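Local structure of post-proline cleaving enzyme (Rickettsia typhi, 4HVT) at residues T555-K563 and R579-A587. The protein probably acts as a serine oligopeptidase of the prolyl oligopeptidase family, cutting short peptides after proline with an alpha/beta-hydrolase domain beside a beta-propeller. Residues are numbered along the deposited sequence; the frame is centred on the assembly and turned at random.
Sequences TSPEYLGIK and RPELFGAVA
Gly561 lies opposite Ala585 and Ile562 opposite Val586 where strands 560-563 and 585-587 run parallel, 13° apart, joined by hydrogen bonds from Ile562 N to Ala585 O (2.9 Å) and from Ala587 N to Ile562 O (3.0 Å). Just before the second strand, Gly584 N gives Leu560 O a nearly straight hydrogen bond of 2.7 Å, and Ala585 N adds a weak one to the same oxygen. Gly584 runs close against the 3-10 turn 557-559, its N 2.8 Å from Pro557 O but at too poor an angle to bond there. Pro557 lays CB against Glu581 O, 3.3 Å away.

The side chains illustrate how one ring can be sandwiched by aliphatic groups. Ile562 CD1 sits 4.0 Å from the centroid of the Phe583 ring, almost on its normal, a CH-pi contact, while Leu582 CB covers the opposite face. With CG1 between the backbone N and carbonyl carbon (chi1 56°), Ile562 also brings CG1 alongside Val586 CG2, and its CG2 touches Phe583 CD1 at 3.5 Å. Leu560 CD2 reaches the ring obliquely.

Helix 567-578 completes this right-handed beta-alpha-beta crossover, packing on Ile562 and Val586; helix 688-706 packs on Ala585 and Ala587 across the sheet, and strands 480-483 and 640-646 flank the pair.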
loop_
_atom_site.group_PDB
_atom_site.type_symbol
_atom_site.label_atom_id
_atom_site.label_comp_id
_atom_site.label_asym_id
_atom_site.label_seq_id
_atom_site.Cartn_x
_atom_site.Cartn_y
_atom_site.Cartn_z
ATOM N N THR A 555 -23.296 17.216 7.866
ATOM C CA THR A 555 -22.340 17.904 8.720
ATOM C C THR A 555 -22.289 19.371 8.309
ATOM O O THR A 555 -23.105 19.818 7.478
ATOM C CB THR A 555 -20.955 17.211 8.646
ATOM O OG1 THR A 555 -20.094 17.651 9.708
ATOM C CG2 THR A 555 -20.313 17.437 7.320
ATOM N N SER A 556 -21.385 20.105 8.948
ATOM C CA SER A 556 -21.118 21.493 8.658
ATOM C C SER A 556 -19.603 21.718 8.894
ATOM O O SER A 556 -18.924 20.864 9.511
ATOM C CB SER A 556 -21.996 22.396 9.531
ATOM O OG SER A 556 -21.726 22.230 10.908
ATOM N N PRO A 557 -19.054 22.821 8.384
ATOM C CA PRO A 557 -17.605 23.007 8.463
ATOM C C PRO A 557 -17.009 22.801 9.843
ATOM O O PRO A 557 -15.965 22.164 9.984
ATOM C CB PRO A 557 -17.427 24.462 8.031
ATOM C CG PRO A 557 -18.492 24.631 7.019
ATOM C CD PRO A 557 -19.676 23.888 7.584
ATOM N N GLU A 558 -17.721 23.254 10.853
ATOM C CA GLU A 558 -17.260 23.127 12.229
ATOM C C GLU A 558 -17.119 21.700 12.724
ATOM O O GLU A 558 -16.338 21.456 13.658
ATOM C CB GLU A 558 -18.208 23.940 13.137
ATOM C CG GLU A 558 -18.578 23.384 14.491
ATOM C CD GLU A 558 -19.542 24.314 15.212
ATOM O OE1 GLU A 558 -19.846 25.373 14.635
ATOM O OE2 GLU A 558 -20.005 24.007 16.321
ATOM N N TYR A 559 -17.848 20.776 12.080
ATOM C CA TYR A 559 -17.900 19.407 12.488
ATOM C C TYR A 559 -17.186 18.488 11.474
ATOM O O TYR A 559 -17.194 17.275 11.679
ATOM C CB TYR A 559 -19.362 18.965 12.668
ATOM C CG TYR A 559 -20.019 19.574 13.885
ATOM C CD1 TYR A 559 -19.885 18.952 15.106
ATOM C CD2 TYR A 559 -20.734 20.752 13.820
ATOM C CE1 TYR A 559 -20.451 19.447 16.222
ATOM C CE2 TYR A 559 -21.307 21.289 14.962
ATOM C CZ TYR A 559 -21.139 20.605 16.159
ATOM O OH TYR A 559 -21.678 21.021 17.335
ATOM N N LEU A 560 -16.623 19.080 10.406
ATOM C CA LEU A 560 -16.052 18.304 9.291
ATOM C C LEU A 560 -14.538 18.224 9.378
ATOM O O LEU A 560 -13.812 19.239 9.238
ATOM C CB LEU A 560 -16.499 18.865 7.931
ATOM C CG LEU A 560 -15.897 18.139 6.732
ATOM C CD1 LEU A 560 -16.186 16.621 6.770
ATOM C CD2 LEU A 560 -16.332 18.790 5.412
ATOM N N GLY A 561 -14.036 16.997 9.549
ATOM C CA GLY A 561 -12.595 16.784 9.509
ATOM C C GLY A 561 -12.189 15.954 8.308
ATOM O O GLY A 561 -12.980 15.203 7.752
ATOM N N ILE A 562 -10.970 16.218 7.856
ATOM C CA ILE A 562 -10.460 15.585 6.681
ATOM C C ILE A 562 -9.112 14.955 7.022
ATOM O O ILE A 562 -8.378 15.470 7.851
ATOM C CB ILE A 562 -10.327 16.541 5.473
ATOM C CG1 ILE A 562 -9.464 17.756 5.802
ATOM C CG2 ILE A 562 -11.703 16.952 4.967
ATOM C CD1 ILE A 562 -9.122 18.572 4.545
ATOM N N LYS A 563 -8.858 13.796 6.437
ATOM C CA LYS A 563 -7.664 12.979 6.763
ATOM C C LYS A 563 -7.058 12.345 5.501
ATOM O O LYS A 563 -7.793 11.828 4.678
ATOM C CB LYS A 563 -8.093 11.961 7.825
ATOM C CG LYS A 563 -7.053 10.983 8.291
ATOM C CD LYS A 563 -7.718 9.853 9.108
ATOM C CE LYS A 563 -6.901 8.568 9.129
ATOM N NZ LYS A 563 -6.807 7.865 7.825
ATOM N N ARG A 579 -9.485 26.040 0.644
ATOM C CA ARG A 579 -10.855 26.109 1.100
ATOM C C ARG A 579 -10.973 25.981 2.635
ATOM O O ARG A 579 -11.706 25.106 3.173
ATOM C CB ARG A 579 -11.687 25.064 0.362
ATOM C CG ARG A 579 -11.772 25.225 -1.140
ATOM C CD ARG A 579 -12.565 26.457 -1.583
ATOM N NE ARG A 579 -13.947 26.449 -1.173
ATOM C CZ ARG A 579 -14.942 25.799 -1.772
ATOM N NH1 ARG A 579 -14.723 25.032 -2.853
ATOM N NH2 ARG A 579 -16.166 25.882 -1.240
ATOM N N PRO A 580 -10.249 26.839 3.364
ATOM C CA PRO A 580 -10.177 26.676 4.805
ATOM C C PRO A 580 -11.571 26.704 5.479
ATOM O O PRO A 580 -11.814 26.022 6.505
ATOM C CB PRO A 580 -9.335 27.864 5.246
ATOM C CG PRO A 580 -9.395 28.883 4.120
ATOM C CD PRO A 580 -9.469 28.016 2.888
ATOM N N GLU A 581 -12.495 27.436 4.865
ATOM C CA GLU A 581 -13.811 27.627 5.422
ATOM C C GLU A 581 -14.734 26.410 5.361
ATOM O O GLU A 581 -15.818 26.419 5.964
ATOM C CB GLU A 581 -14.482 28.816 4.721
ATOM C CG GLU A 581 -15.070 28.498 3.331
ATOM C CD GLU A 581 -14.064 28.408 2.184
ATOM O OE1 GLU A 581 -12.861 28.709 2.335
ATOM O OE2 GLU A 581 -14.504 28.057 1.073
ATOM N N LEU A 582 -14.329 25.378 4.623
ATOM C CA LEU A 582 -15.107 24.146 4.502
ATOM C C LEU A 582 -14.888 23.163 5.646
ATOM O O LEU A 582 -15.707 22.213 5.821
ATOM C CB LEU A 582 -14.762 23.447 3.198
ATOM C CG LEU A 582 -15.402 23.951 1.909
ATOM C CD1 LEU A 582 -15.047 22.984 0.819
ATOM C CD2 LEU A 582 -16.905 24.124 1.974
ATOM N N PHE A 583 -13.792 23.321 6.378
ATOM C CA PHE A 583 -13.291 22.279 7.298
ATOM C C PHE A 583 -13.037 22.757 8.694
ATOM O O PHE A 583 -12.769 23.970 8.959
ATOM C CB PHE A 583 -11.973 21.669 6.753
ATOM C CG PHE A 583 -12.053 21.347 5.333
ATOM C CD1 PHE A 583 -12.820 20.250 4.921
ATOM C CD2 PHE A 583 -11.375 22.094 4.392
ATOM C CE1 PHE A 583 -12.951 19.923 3.591
ATOM C CE2 PHE A 583 -11.527 21.788 3.054
ATOM C CZ PHE A 583 -12.280 20.717 2.651
ATOM N N GLY A 584 -13.198 21.839 9.626
ATOM C CA GLY A 584 -12.985 22.125 11.048
ATOM C C GLY A 584 -11.733 21.486 11.654
ATOM O O GLY A 584 -11.275 21.909 12.729
ATOM N N ALA A 585 -11.193 20.465 11.000
ATOM C CA ALA A 585 -9.977 19.779 11.441
ATOM C C ALA A 585 -9.344 18.975 10.278
ATOM O O ALA A 585 -10.010 18.563 9.308
ATOM C CB ALA A 585 -10.253 18.844 12.611
ATOM N N VAL A 586 -8.044 18.889 10.366
ATOM C CA VAL A 586 -7.245 18.227 9.354
ATOM C C VAL A 586 -6.167 17.333 9.992
ATOM O O VAL A 586 -5.511 17.728 10.944
ATOM C CB VAL A 586 -6.530 19.251 8.477
ATOM C CG1 VAL A 586 -5.791 18.561 7.345
ATOM C CG2 VAL A 586 -7.471 20.286 7.858
ATOM N N ALA A 587 -5.963 16.142 9.436
ATOM C CA ALA A 587 -4.778 15.322 9.737
ATOM C C ALA A 587 -4.008 15.077 8.432
ATOM O O ALA A 587 -4.540 14.544 7.484
ATOM C CB ALA A 587 -5.166 14.036 10.436
HETATM O O HOH W 1 -13.958 22.778 14.576
#